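Putative epimerase (Burkholderia cenocepacia, PDB 4LW8) probably acts as an NAD(P)-dependent sugar epimerase or dehydratase in the biosynthesis of the lipopolysaccharide O-antigen of the bacterial outer membrane. Local coordinates at residues Asn138-Ser143 with Leu148-Ala153; Ala166-Ala171 with Ile182-Asn187; Cys250-Tyr255 with Lys295-Val300. All coordinates share one frame; numbering follows the deposited sequence.

The three contacts come one after another along the chain, each closing before the next opens. Contacts 1 and 2 belong to the Rossmann-type, NAD(P)-binding part of the fold, with centres about 12 Å apart. They meet at Arg184 of strand 180-189, which Tyr140 and Ile139 of contact 1 reach. Contact 3 has its centre about 14 Å from that of contact 1 and about 16 Å from that of contact 2. Glu150 packs on Lys295, and Phe186 packs on Cys250. Contacts 2 and 3 both reach the large mixed sheet. Contact 3 ties the loop after the neighbouring strand 246-249 to helix 294-300, so later parts of the chain are joined to the Rossmann-type core.

Contact 1. Residues Asn138-Ser143 with Leu148-Ala153; sequences NIYGNS and LDETVA
The loops on the two sides of the short strand 147-148 meet here, beyond the end of strand 130-134 of the Rossmann-type domain. Tyr140, in the 3-10 turn of residues 138-140, carries most of the contact. Its CG lies anti to the carbonyl carbon (chi1 -61°), and the ring extends toward residues 148-152. Leu148 slides past it in the reverse direction and places CD1 3.6 Å from Tyr140 CB. That methyl approaches the ring obliquely. Val152 crosses the tyrosine at about a right angle, with CB 4.0 Å from Tyr140 CD1. The carbonyl Val152 O lies at the ring edge, near its plane, 3.6 Å from Tyr140 CE1. Within the 138-143 segment, Ile139 CD1 sits over the centre of one ring face. Ser143 OG is hydrogen-bonded to Ala145 N, between the segments, and also touches both apolar neighbours, at 3.8 Å from Leu148 CD2 and 4.0 Å from Val152 CG1. No hydrogen bond joins the two segments. The phenol OH bonds instead to Asn248 and Arg184, which anchor it from outside. Asn248 also donates its backbone N to Glu150 OE2. The turn has its own brace: Asp149 OD1 accepts from Thr151 N at 2.9 Å and from Thr151 OG1 at 2.7 Å. The first bond makes an Asx turn, within a type I beta turn from Asp149 to Val152.

Contact 2. Residues Ala166-Ala171 with Ile182-Asn187; sequences AMEYAA and IARPFN
A buried salt bridge joins Glu168 of helix 159-172 to Arg184 of strand 180-189. Arg184 grips the carboxylate side-on with two nitrogens, one to each oxygen. Its NH2 donates to Glu168 OE1 at 2.7 Å, with an N-H...O angle of 160°. Its NE donates to Glu168 OE2 at 2.8 Å, and that bond is nearly straight at 174°. OE1 uses its syn lone pair, while OE2 is met on its syn side, slightly out of the carboxylate plane. Both oxygens lie close to the guanidinium plane. The two flat groups are only 23° apart, so the pair is almost coplanar, and the two bonds together fix the rotation of each group. The glutamate is extended beyond CG and the arginine is extended from CG to NE, which lets the two charged ends meet between helix and strand. Burial probably strengthens the attraction between them. From outside the pair, Ser135 OG also bonds to Glu168 OE2.

The apolar packing comes from Ile182. Its CD1 is 4.0 Å from Glu168 CB, and its CG2 is 4.0 Å from Glu168 CG. The isoleucine thus lies against the aliphatic part of the glutamate.

The contact ties the helix of a beta-alpha-beta crossover of the Rossmann-type fold to the strand that follows it. Strand 180-189 runs between strands 130-134 and 246-249, both parallel to it. Helix 159-172 packs on helix 103-122 through Ala166, Met167, Ala170 and Ala171, and it also meets the second subunit, where Ala166 packs on Ala166 of that chain.

Contact 3. Residues Cys250-Tyr255 with Lys295-Val300; sequences CSERAY and KLRRAV
Residues 250-255 leave strand 246-249 as a loop, with Glu252 at positive phi, that leads into a weakly bonded strand at about 254-255, while residues 295-300 form a helix. An ST turn shapes the loop: Ser251 OG accepts from Arg253 N at 2.9 Å.

The two segments are joined at the surface by one salt bridge, between Glu252 and Arg297. It ties the loop after strand 246-249 of the large mixed sheet to the short helix 294-300, which follows strand 288-291 of the same sheet. The glutamate is extended beyond CG. The arginine starts with CG anti to its backbone nitrogen (chi1 177°) and then bends at chi3, and its head turns to meet the carboxylate. The two side chains run at a slant to each other, and their flat groups are 42° apart. This is a single-bond bridge rather than a paired one. Glu252 OE2 stays 3.5 Å from both Arg297 NH2 and Arg297 NH1.

Glu252 is also held from outside: OE2 accepts from Arg293 N, and its backbone N donates to Asp223 OD2. The ion pairs of Arg297 with Asp294 and Glu302 are long and weak.

The bridge itself runs from Arg297 NH2 to Glu252 OE1 at 2.7 Å, with an N-H...O angle of 152°; OE1 lies near the guanidinium plane, but the donor reaches it from above the carboxylate plane.

Contact 1. Residues Asn138-Ser143 with Leu148-Ala153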
ATOM      1  N   ASN A 138      13.532  -2.271   0.129  1.00 23.63           N
ATOM      2  CA  ASN A 138      13.231  -1.202   1.078  0.52 23.77           C
ATOM      3  C   ASN A 138      11.885  -1.436   1.766  1.00 22.06           C
ATOM      4  O   ASN A 138      11.584  -0.816   2.779  1.00 26.48           O
ATOM      5  CB  ASN A 138      13.241   0.169   0.387  0.52 21.80           C
ATOM      6  CG  ASN A 138      14.648   0.634   0.012  0.52 32.68           C
ATOM      7  OD1 ASN A 138      15.627  -0.086   0.212  0.52 40.53           O
ATOM      8  ND2 ASN A 138      14.748   1.844  -0.539  0.52 38.43           N
ATOM      9  N   ILE A 139      11.073  -2.332   1.203  1.00 18.66           N
ATOM     10  CA  ILE A 139       9.801  -2.655   1.848  1.00 19.91           C
ATOM     11  C   ILE A 139      10.009  -3.314   3.226  1.00 23.48           C
ATOM     12  O   ILE A 139       9.105  -3.279   4.073  1.00 28.16           O
ATOM     13  CB  ILE A 139       8.913  -3.561   0.946  1.00 24.58           C
ATOM     14  CG1 ILE A 139       9.534  -4.952   0.722  1.00 26.68           C
ATOM     15  CG2 ILE A 139       8.613  -2.863  -0.390  1.00 18.14           C
ATOM     16  CD1 ILE A 139       9.094  -6.035   1.727  1.00 18.94           C
ATOM     17  N   TYR A 140      11.181  -3.919   3.453  1.00 22.14           N
ATOM     18  CA  TYR A 140      11.490  -4.512   4.771  1.00 25.77           C
ATOM     19  C   TYR A 140      11.828  -3.428   5.799  1.00 27.50           C
ATOM     20  O   TYR A 140      11.747  -3.663   7.006  1.00 31.11           O
ATOM     21  CB  TYR A 140      12.660  -5.510   4.692  1.00 21.89           C
ATOM     22  CG  TYR A 140      12.411  -6.704   3.780  1.00 26.23           C
ATOM     23  CD1 TYR A 140      11.469  -7.679   4.101  1.00 24.31           C
ATOM     24  CD2 TYR A 140      13.124  -6.851   2.590  1.00 25.64           C
ATOM     25  CE1 TYR A 140      11.240  -8.778   3.248  1.00 25.14           C
ATOM     26  CE2 TYR A 140      12.900  -7.929   1.734  1.00 26.14           C
ATOM     27  CZ  TYR A 140      11.964  -8.893   2.071  1.00 26.17           C
ATOM     28  OH  TYR A 140      11.748  -9.958   1.215  1.00 24.30           O
ATOM     29  N   GLY A 141      12.232  -2.248   5.330  1.00 29.98           N
ATOM     30  CA  GLY A 141      12.554  -1.164   6.251  1.00 27.99           C
ATOM     31  C   GLY A 141      13.763  -1.478   7.113  1.00 34.81           C
ATOM     32  O   GLY A 141      14.679  -2.168   6.668  1.00 30.30           O
ATOM     33  N   ASN A 142      13.769  -0.968   8.346  1.00 40.54           N
ATOM     34  CA  ASN A 142      14.893  -1.161   9.266  1.00 44.43           C
ATOM     35  C   ASN A 142      14.775  -2.418  10.135  1.00 48.76           C
ATOM     36  O   ASN A 142      14.730  -2.325  11.370  1.00 35.80           O
ATOM     37  CB  ASN A 142      15.037   0.064  10.178  1.00 46.41           C
ATOM     38  N   SER A 143      14.753  -3.590   9.500  1.00 53.52           N
ATOM     39  CA  SER A 143      14.546  -4.839  10.236  1.00 54.40           C
ATOM     40  C   SER A 143      15.745  -5.230  11.074  1.00 48.94           C
ATOM     41  O   SER A 143      16.889  -5.054  10.665  1.00 47.18           O
ATOM     42  CB  SER A 143      14.220  -5.996   9.294  1.00 56.01           C
ATOM     43  OG  SER A 143      13.846  -7.137  10.061  1.00 57.63           O
ATOM     44  N   LEU A 148      17.553 -11.258   5.924  1.00 36.41           N
ATOM     45  CA  LEU A 148      16.129 -11.262   5.596  1.00 33.10           C
ATOM     46  C   LEU A 148      15.762 -12.221   4.453  1.00 40.75           C
ATOM     47  O   LEU A 148      16.360 -12.164   3.372  1.00 40.57           O
ATOM     48  CB  LEU A 148      15.676  -9.849   5.227  1.00 35.99           C
ATOM     49  CG  LEU A 148      16.169  -8.722   6.137  1.00 36.83           C
ATOM     50  CD1 LEU A 148      15.478  -7.406   5.806  1.00 31.61           C
ATOM     51  CD2 LEU A 148      15.986  -9.071   7.588  1.00 35.10           C
ATOM     52  N   ASP A 149      14.774 -13.088   4.684  1.00 34.96           N
ATOM     53  CA  ASP A 149      14.186 -13.850   3.584  1.00 30.00           C
ATOM     54  C   ASP A 149      12.801 -13.279   3.290  1.00 39.16           C
ATOM     55  O   ASP A 149      12.397 -12.295   3.913  1.00 37.21           O
ATOM     56  CB  ASP A 149      14.148 -15.365   3.889  1.00 32.38           C
ATOM     57  CG  ASP A 149      13.249 -15.732   5.054  1.00 38.87           C
ATOM     58  OD1 ASP A 149      12.214 -15.072   5.289  1.00 42.12           O
ATOM     59  OD2 ASP A 149      13.586 -16.720   5.739  1.00 53.21           O
ATOM     60  N   GLU A 150      12.073 -13.882   2.352  1.00 36.87           N
ATOM     61  CA  GLU A 150      10.818 -13.296   1.871  1.00 30.85           C
ATOM     62  C   GLU A 150       9.647 -13.384   2.861  1.00 34.85           C
ATOM     63  O   GLU A 150       8.594 -12.787   2.625  1.00 37.15           O
ATOM     64  CB  GLU A 150      10.407 -13.946   0.543  1.00 26.04           C
ATOM     65  CG  GLU A 150      11.311 -13.594  -0.627  1.00 30.30           C
ATOM     66  CD  GLU A 150      12.563 -14.440  -0.702  1.00 30.54           C
ATOM     67  OE1 GLU A 150      12.746 -15.324   0.161  1.00 30.79           O
ATOM     68  OE2 GLU A 150      13.380 -14.208  -1.623  1.00 31.03           O
ATOM     69  N   THR A 151       9.834 -14.087   3.974  1.00 32.64           N
ATOM     70  CA  THR A 151       8.771 -14.209   4.968  1.00 37.54           C
ATOM     71  C   THR A 151       8.831 -13.105   6.024  1.00 41.34           C
ATOM     72  O   THR A 151       7.979 -13.044   6.913  1.00 44.70           O
ATOM     73  CB  THR A 151       8.820 -15.570   5.702  1.00 38.89           C
ATOM     74  OG1 THR A 151       9.905 -15.580   6.642  1.00 36.63           O
ATOM     75  CG2 THR A 151       8.957 -16.738   4.707  1.00 36.68           C
ATOM     76  N   VAL A 152       9.851 -12.255   5.956  1.00 39.07           N
ATOM     77  CA  VAL A 152       9.988 -11.185   6.937  1.00 35.07           C
ATOM     78  C   VAL A 152       8.908 -10.123   6.730  1.00 29.01           C
ATOM     79  O   VAL A 152       8.677  -9.659   5.602  1.00 28.28           O
ATOM     80  CB  VAL A 152      11.377 -10.542   6.877  1.00 37.00           C
ATOM     81  CG1 VAL A 152      11.427  -9.286   7.765  1.00 29.76           C
ATOM     82  CG2 VAL A 152      12.439 -11.561   7.307  1.00 34.67           C
ATOM     83  N   ALA A 153       8.245  -9.754   7.821  1.00 33.14           N
ATOM     84  CA  ALA A 153       7.135  -8.811   7.764  1.00 30.90           C
ATOM     85  C   ALA A 153       7.615  -7.471   7.265  1.00 28.40           C
ATOM     86  O   ALA A 153       8.625  -6.954   7.737  1.00 36.32           O
ATOM     87  CB  ALA A 153       6.485  -8.662   9.135  1.00 34.71           C
TER

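Contact 2. Residues Ala166-Ala171 with Ile182-Asn187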
ATOM      1  N   ALA A 166       2.799  -1.251  -1.778  1.00 27.16           N
ATOM      2  CA  ALA A 166       1.432  -1.100  -2.253  1.00 28.82           C
ATOM      3  C   ALA A 166       1.338  -1.587  -3.696  1.00 26.16           C
ATOM      4  O   ALA A 166       0.353  -2.211  -4.085  1.00 24.14           O
ATOM      5  CB  ALA A 166       0.982   0.349  -2.134  1.00 21.44           C
ATOM      6  N   MET A 167       2.380  -1.316  -4.483  1.00 21.41           N
ATOM      7  CA  MET A 167       2.437  -1.807  -5.855  0.67 22.87           C
ATOM      8  C   MET A 167       2.324  -3.331  -5.874  1.00 20.96           C
ATOM      9  O   MET A 167       1.598  -3.902  -6.702  1.00 20.89           O
ATOM     10  CB  MET A 167       3.733  -1.360  -6.549  0.67 20.03           C
ATOM     11  CG  MET A 167       3.862  -1.870  -7.990  0.67 24.11           C
ATOM     12  SD  MET A 167       5.561  -1.937  -8.620  0.67 27.90           S
ATOM     13  CE  MET A 167       6.204  -3.221  -7.535  0.67 17.53           C
ATOM     14  N   GLU A 168       3.030  -3.997  -4.960  1.00 22.03           N
ATOM     15  CA  GLU A 168       2.986  -5.458  -4.930  1.00 22.33           C
ATOM     16  C   GLU A 168       1.552  -5.930  -4.714  1.00 25.41           C
ATOM     17  O   GLU A 168       1.078  -6.834  -5.425  1.00 23.85           O
ATOM     18  CB  GLU A 168       3.892  -6.046  -3.840  1.00 20.85           C
ATOM     19  CG  GLU A 168       5.395  -5.735  -3.954  1.00 19.06           C
ATOM     20  CD  GLU A 168       6.204  -6.442  -2.859  1.00 23.90           C
ATOM     21  OE1 GLU A 168       5.614  -7.244  -2.109  1.00 24.87           O
ATOM     22  OE2 GLU A 168       7.422  -6.183  -2.725  1.00 21.95           O
ATOM     23  N   TYR A 169       0.857  -5.331  -3.741  1.00 19.74           N
ATOM     24  CA  TYR A 169      -0.503  -5.779  -3.430  1.00 18.25           C
ATOM     25  C   TYR A 169      -1.444  -5.442  -4.588  1.00 25.69           C
ATOM     26  O   TYR A 169      -2.300  -6.248  -4.937  1.00 26.49           O
ATOM     27  CB  TYR A 169      -1.019  -5.163  -2.123  1.00 20.34           C
ATOM     28  CG  TYR A 169      -0.484  -5.845  -0.867  1.00 22.22           C
ATOM     29  CD1 TYR A 169      -0.925  -7.111  -0.495  1.00 25.63           C
ATOM     30  CD2 TYR A 169       0.489  -5.228  -0.076  1.00 18.52           C
ATOM     31  CE1 TYR A 169      -0.445  -7.730   0.654  1.00 25.39           C
ATOM     32  CE2 TYR A 169       0.994  -5.847   1.048  1.00 20.59           C
ATOM     33  CZ  TYR A 169       0.522  -7.091   1.408  1.00 25.52           C
ATOM     34  OH  TYR A 169       1.019  -7.690   2.525  1.00 25.57           O
ATOM     35  N   ALA A 170      -1.274  -4.261  -5.189  1.00 20.55           N
ATOM     36  CA  ALA A 170      -2.117  -3.864  -6.322  1.00 23.39           C
ATOM     37  C   ALA A 170      -1.910  -4.813  -7.496  1.00 18.54           C
ATOM     38  O   ALA A 170      -2.854  -5.180  -8.185  1.00 23.07           O
ATOM     39  CB  ALA A 170      -1.813  -2.418  -6.753  1.00 17.09           C
ATOM     40  N   ALA A 171      -0.672  -5.235  -7.693  1.00 21.79           N
ATOM     41  CA  ALA A 171      -0.352  -6.121  -8.811  1.00 21.69           C
ATOM     42  C   ALA A 171      -0.948  -7.526  -8.653  1.00 24.25           C
ATOM     43  O   ALA A 171      -1.358  -8.154  -9.625  1.00 23.18           O
ATOM     44  CB  ALA A 171       1.159  -6.204  -8.999  1.00 15.96           C
ATOM     45  N   ILE A 182       7.520 -11.036  -8.766  1.00 26.71           N
ATOM     46  CA  ILE A 182       7.937  -9.813  -8.094  1.00 25.36           C
ATOM     47  C   ILE A 182       9.384  -9.952  -7.609  1.00 26.47           C
ATOM     48  O   ILE A 182       9.737 -10.929  -6.945  1.00 30.70           O
ATOM     49  CB  ILE A 182       7.000  -9.456  -6.897  1.00 23.66           C
ATOM     50  CG1 ILE A 182       5.560  -9.182  -7.384  1.00 21.51           C
ATOM     51  CG2 ILE A 182       7.561  -8.247  -6.150  1.00 22.26           C
ATOM     52  CD1 ILE A 182       4.509  -9.093  -6.279  1.00 23.41           C
ATOM     53  N   ALA A 183      10.228  -8.983  -7.958  1.00 24.43           N
ATOM     54  CA  ALA A 183      11.592  -8.982  -7.470  1.00 21.13           C
ATOM     55  C   ALA A 183      11.750  -7.927  -6.374  1.00 21.98           C
ATOM     56  O   ALA A 183      11.201  -6.825  -6.481  1.00 20.49           O
ATOM     57  CB  ALA A 183      12.579  -8.751  -8.629  1.00 19.32           C
ATOM     58  N   ARG A 184      12.427  -8.285  -5.283  1.00 21.00           N
ATOM     59  CA  ARG A 184      12.804  -7.303  -4.261  1.00 20.88           C
ATOM     60  C   ARG A 184      14.320  -7.148  -4.219  1.00 22.63           C
ATOM     61  O   ARG A 184      14.981  -7.785  -3.398  1.00 28.43           O
ATOM     62  CB  ARG A 184      12.288  -7.694  -2.869  1.00 19.62           C
ATOM     63  CG  ARG A 184      10.795  -7.547  -2.679  1.00 20.17           C
ATOM     64  CD  ARG A 184      10.344  -8.205  -1.381  1.00 23.99           C
ATOM     65  NE  ARG A 184       8.916  -8.026  -1.164  1.00 25.17           N
ATOM     66  CZ  ARG A 184       8.221  -8.639  -0.210  1.00 25.45           C
ATOM     67  NH1 ARG A 184       8.830  -9.469   0.627  1.00 22.77           N
ATOM     68  NH2 ARG A 184       6.913  -8.420  -0.102  1.00 23.10           N
ATOM     69  N   PRO A 185      14.878  -6.321  -5.116  1.00 22.24           N
ATOM     70  CA  PRO A 185      16.333  -6.136  -5.124  1.00 23.52           C
ATOM     71  C   PRO A 185      16.818  -5.431  -3.877  1.00 23.05           C
ATOM     72  O   PRO A 185      16.184  -4.482  -3.399  1.00 23.44           O
ATOM     73  CB  PRO A 185      16.574  -5.252  -6.363  1.00 24.27           C
ATOM     74  CG  PRO A 185      15.259  -4.480  -6.524  1.00 20.13           C
ATOM     75  CD  PRO A 185      14.209  -5.520  -6.168  1.00 23.10           C
ATOM     76  N   PHE A 186      17.931  -5.889  -3.337  1.00 23.53           N
ATOM     77  CA  PHE A 186      18.624  -5.100  -2.321  1.00 28.20           C
ATOM     78  C   PHE A 186      19.451  -4.038  -3.050  1.00 28.09           C
ATOM     79  O   PHE A 186      19.281  -3.879  -4.259  1.00 28.89           O
ATOM     80  CB  PHE A 186      19.464  -6.003  -1.412  1.00 24.87           C
ATOM     81  CG  PHE A 186      18.644  -6.712  -0.365  1.00 25.84           C
ATOM     82  CD1 PHE A 186      17.669  -7.635  -0.739  1.00 25.12           C
ATOM     83  CD2 PHE A 186      18.795  -6.402   0.990  1.00 24.77           C
ATOM     84  CE1 PHE A 186      16.880  -8.270   0.215  1.00 29.19           C
ATOM     85  CE2 PHE A 186      18.001  -7.036   1.965  1.00 27.93           C
ATOM     86  CZ  PHE A 186      17.047  -7.971   1.574  1.00 25.80           C
ATOM     87  N   ASN A 187      20.309  -3.304  -2.342  1.00 25.23           N
ATOM     88  CA  ASN A 187      21.115  -2.250  -2.970  1.00 22.97           C
ATOM     89  C   ASN A 187      21.976  -2.774  -4.095  1.00 28.05           C
ATOM     90  O   ASN A 187      22.646  -3.797  -3.951  1.00 27.12           O
ATOM     91  CB  ASN A 187      22.031  -1.564  -1.944  1.00 24.13           C
ATOM     92  CG  ASN A 187      21.295  -1.212  -0.670  1.00 47.05           C
ATOM     93  OD1 ASN A 187      20.632  -0.183  -0.601  1.00 39.20           O
ATOM     94  ND2 ASN A 187      21.373  -2.090   0.332  1.00 46.39           N
TER

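Contact 3. Residues Cys250-Tyr255 with Lys295-Val300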
ATOM      1  N   CYS A 250      19.790 -10.359  -4.215  1.00 30.91           N
ATOM      2  CA  CYS A 250      20.815  -9.816  -3.310  1.00 29.26           C
ATOM      3  C   CYS A 250      22.079 -10.665  -3.359  1.00 29.67           C
ATOM      4  O   CYS A 250      22.058 -11.771  -3.897  1.00 28.91           O
ATOM      5  CB  CYS A 250      20.293  -9.755  -1.879  1.00 28.39           C
ATOM      6  SG  CYS A 250      19.672 -11.351  -1.304  1.00 33.59           S
ATOM      7  N   SER A 251      23.169 -10.141  -2.802  1.00 27.58           N
ATOM      8  CA  SER A 251      24.476 -10.801  -2.856  1.00 26.88           C
ATOM      9  C   SER A 251      24.660 -11.747  -1.677  1.00 29.55           C
ATOM     10  O   SER A 251      25.522 -12.609  -1.711  1.00 30.46           O
ATOM     11  CB  SER A 251      25.609  -9.766  -2.840  1.00 36.93           C
ATOM     12  OG  SER A 251      25.803  -9.256  -1.515  1.00 37.07           O
ATOM     13  N   GLU A 252      23.866 -11.534  -0.630  1.00 32.28           N
ATOM     14  CA  GLU A 252      23.980 -12.247   0.649  1.00 39.40           C
ATOM     15  C   GLU A 252      25.266 -11.872   1.386  1.00 40.87           C
ATOM     16  O   GLU A 252      25.621 -12.495   2.376  1.00 42.26           O
ATOM     17  CB  GLU A 252      23.922 -13.768   0.463  1.00 38.11           C
ATOM     18  CG  GLU A 252      22.617 -14.275  -0.117  1.00 43.39           C
ATOM     19  CD  GLU A 252      22.563 -15.790  -0.197  1.00 51.31           C
ATOM     20  OE1 GLU A 252      23.592 -16.404  -0.561  1.00 59.40           O
ATOM     21  OE2 GLU A 252      21.494 -16.366   0.101  1.00 45.42           O
ATOM     22  N   ARG A 253      25.963 -10.850   0.914  1.00 48.99           N
ATOM     23  CA  ARG A 253      27.095 -10.343   1.677  1.00 49.94           C
ATOM     24  C   ARG A 253      26.872  -8.892   2.081  1.00 43.48           C
ATOM     25  O   ARG A 253      26.462  -8.063   1.269  1.00 45.92           O
ATOM     26  CB  ARG A 253      28.393 -10.469   0.889  1.00 46.60           C
ATOM     27  CG  ARG A 253      29.583  -9.958   1.673  1.00 53.64           C
ATOM     28  CD  ARG A 253      30.878 -10.518   1.155  1.00 59.87           C
ATOM     29  NE  ARG A 253      32.013  -9.938   1.860  1.00 65.94           N
ATOM     30  CZ  ARG A 253      33.279 -10.255   1.623  1.00 69.64           C
ATOM     31  NH1 ARG A 253      33.569 -11.157   0.698  1.00 67.35           N
ATOM     32  NH2 ARG A 253      34.253  -9.674   2.313  1.00 76.02           N
ATOM     33  N   ALA A 254      27.151  -8.603   3.347  1.00 36.66           N
ATOM     34  CA  ALA A 254      27.005  -7.263   3.892  1.00 42.24           C
ATOM     35  C   ALA A 254      28.367  -6.598   4.074  1.00 42.68           C
ATOM     36  O   ALA A 254      29.271  -7.170   4.675  1.00 35.97           O
ATOM     37  CB  ALA A 254      26.257  -7.309   5.218  1.00 38.26           C
ATOM     38  N   TYR A 255      28.507  -5.392   3.532  1.00 38.23           N
ATOM     39  CA  TYR A 255      29.730  -4.610   3.668  1.00 34.07           C
ATOM     40  C   TYR A 255      29.488  -3.319   4.448  1.00 31.45           C
ATOM     41  O   TYR A 255      28.507  -2.618   4.202  1.00 34.35           O
ATOM     42  CB  TYR A 255      30.293  -4.253   2.288  1.00 34.99           C
ATOM     43  CG  TYR A 255      30.799  -5.401   1.430  1.00 36.68           C
ATOM     44  CD1 TYR A 255      32.054  -5.957   1.639  1.00 45.00           C
ATOM     45  CD2 TYR A 255      30.016  -5.922   0.411  1.00 35.43           C
ATOM     46  CE1 TYR A 255      32.518  -6.993   0.837  1.00 53.15           C
ATOM     47  CE2 TYR A 255      30.468  -6.953  -0.394  1.00 41.52           C
ATOM     48  CZ  TYR A 255      31.715  -7.485  -0.178  1.00 56.86           C
ATOM     49  OH  TYR A 255      32.150  -8.515  -0.981  1.00 70.72           O
ATOM     50  N   LYS A 295      15.658 -18.517  -1.740  1.00 33.86           N
ATOM     51  CA  LYS A 295      14.457 -18.862  -2.490  1.00 37.72           C
ATOM     52  C   LYS A 295      14.727 -18.767  -4.001  1.00 40.53           C
ATOM     53  O   LYS A 295      14.327 -19.642  -4.773  1.00 37.29           O
ATOM     54  CB  LYS A 295      13.283 -17.967  -2.098  1.00 40.51           C
ATOM     55  CG  LYS A 295      11.967 -18.359  -2.761  1.00 33.11           C
ATOM     56  CD  LYS A 295      10.901 -17.299  -2.514  1.00 33.59           C
ATOM     57  CE  LYS A 295       9.563 -17.702  -3.134  1.00 30.66           C
ATOM     58  NZ  LYS A 295       8.537 -16.639  -2.933  1.00 31.19           N
ATOM     59  N   LEU A 296      15.392 -17.692  -4.414  1.00 41.50           N
ATOM     60  CA  LEU A 296      15.797 -17.519  -5.804  1.00 35.85           C
ATOM     61  C   LEU A 296      16.690 -18.676  -6.268  1.00 38.80           C
ATOM     62  O   LEU A 296      16.496 -19.239  -7.349  1.00 37.14           O
ATOM     63  CB  LEU A 296      16.517 -16.183  -5.982  1.00 32.70           C
ATOM     64  CG  LEU A 296      17.145 -15.872  -7.344  1.00 32.88           C
ATOM     65  CD1 LEU A 296      16.086 -15.705  -8.422  1.00 26.18           C
ATOM     66  CD2 LEU A 296      18.004 -14.609  -7.246  1.00 31.06           C
ATOM     67  N   ARG A 297      17.668 -19.025  -5.442  1.00 40.38           N
ATOM     68  CA  ARG A 297      18.616 -20.079  -5.783  1.00 47.15           C
ATOM     69  C   ARG A 297      17.883 -21.401  -6.028  1.00 47.93           C
ATOM     70  O   ARG A 297      18.150 -22.102  -7.009  1.00 46.02           O
ATOM     71  CB  ARG A 297      19.666 -20.217  -4.665  1.00 46.86           C
ATOM     72  CG  ARG A 297      20.693 -21.330  -4.840  1.00 50.18           C
ATOM     73  CD  ARG A 297      21.604 -21.430  -3.606  1.00 54.67           C
ATOM     74  NE  ARG A 297      22.403 -20.212  -3.439  1.00 66.98           N
ATOM     75  CZ  ARG A 297      22.270 -19.336  -2.443  1.00 70.10           C
ATOM     76  NH1 ARG A 297      21.357 -19.521  -1.496  1.00 73.27           N
ATOM     77  NH2 ARG A 297      23.053 -18.265  -2.400  1.00 61.78           N
ATOM     78  N   ARG A 298      16.923 -21.715  -5.169  1.00 44.01           N
ATOM     79  CA  ARG A 298      16.168 -22.954  -5.319  1.00 44.16           C
ATOM     80  C   ARG A 298      15.296 -22.940  -6.570  1.00 41.00           C
ATOM     81  O   ARG A 298      14.984 -23.991  -7.111  1.00 49.31           O
ATOM     82  CB  ARG A 298      15.325 -23.208  -4.070  1.00 48.76           C
ATOM     83  CG  ARG A 298      16.173 -23.622  -2.868  1.00 48.20           C
ATOM     84  CD  ARG A 298      15.346 -23.706  -1.595  1.00 53.81           C
ATOM     85  NE  ARG A 298      16.143 -24.139  -0.445  1.00 60.68           N
ATOM     86  CZ  ARG A 298      16.366 -25.410  -0.118  1.00 68.28           C
ATOM     87  NH1 ARG A 298      15.856 -26.390  -0.853  1.00 67.91           N
ATOM     88  NH2 ARG A 298      17.101 -25.705   0.948  1.00 68.45           N
ATOM     89  N   ALA A 299      14.917 -21.752  -7.034  1.00 32.80           N
ATOM     90  CA  ALA A 299      14.033 -21.623  -8.197  1.00 33.88           C
ATOM     91  C   ALA A 299      14.774 -21.616  -9.539  1.00 40.23           C
ATOM     92  O   ALA A 299      14.286 -22.170 -10.524  1.00 42.60           O
ATOM     93  CB  ALA A 299      13.190 -20.359  -8.076  1.00 28.68           C
ATOM     94  N   VAL A 300      15.936 -20.971  -9.590  1.00 39.29           N
ATOM     95  CA  VAL A 300      16.651 -20.806 -10.857  1.00 37.87           C
ATOM     96  C   VAL A 300      18.079 -21.351 -10.830  1.00 41.06           C
ATOM     97  O   VAL A 300      18.776 -21.311 -11.843  1.00 46.38           O
ATOM     98  CB  VAL A 300      16.699 -19.329 -11.277  1.00 35.96           C
ATOM     99  CG1 VAL A 300      15.297 -18.738 -11.281  1.00 36.92           C
ATOM    100  CG2 VAL A 300      17.588 -18.531 -10.330  1.00 35.38           C
TER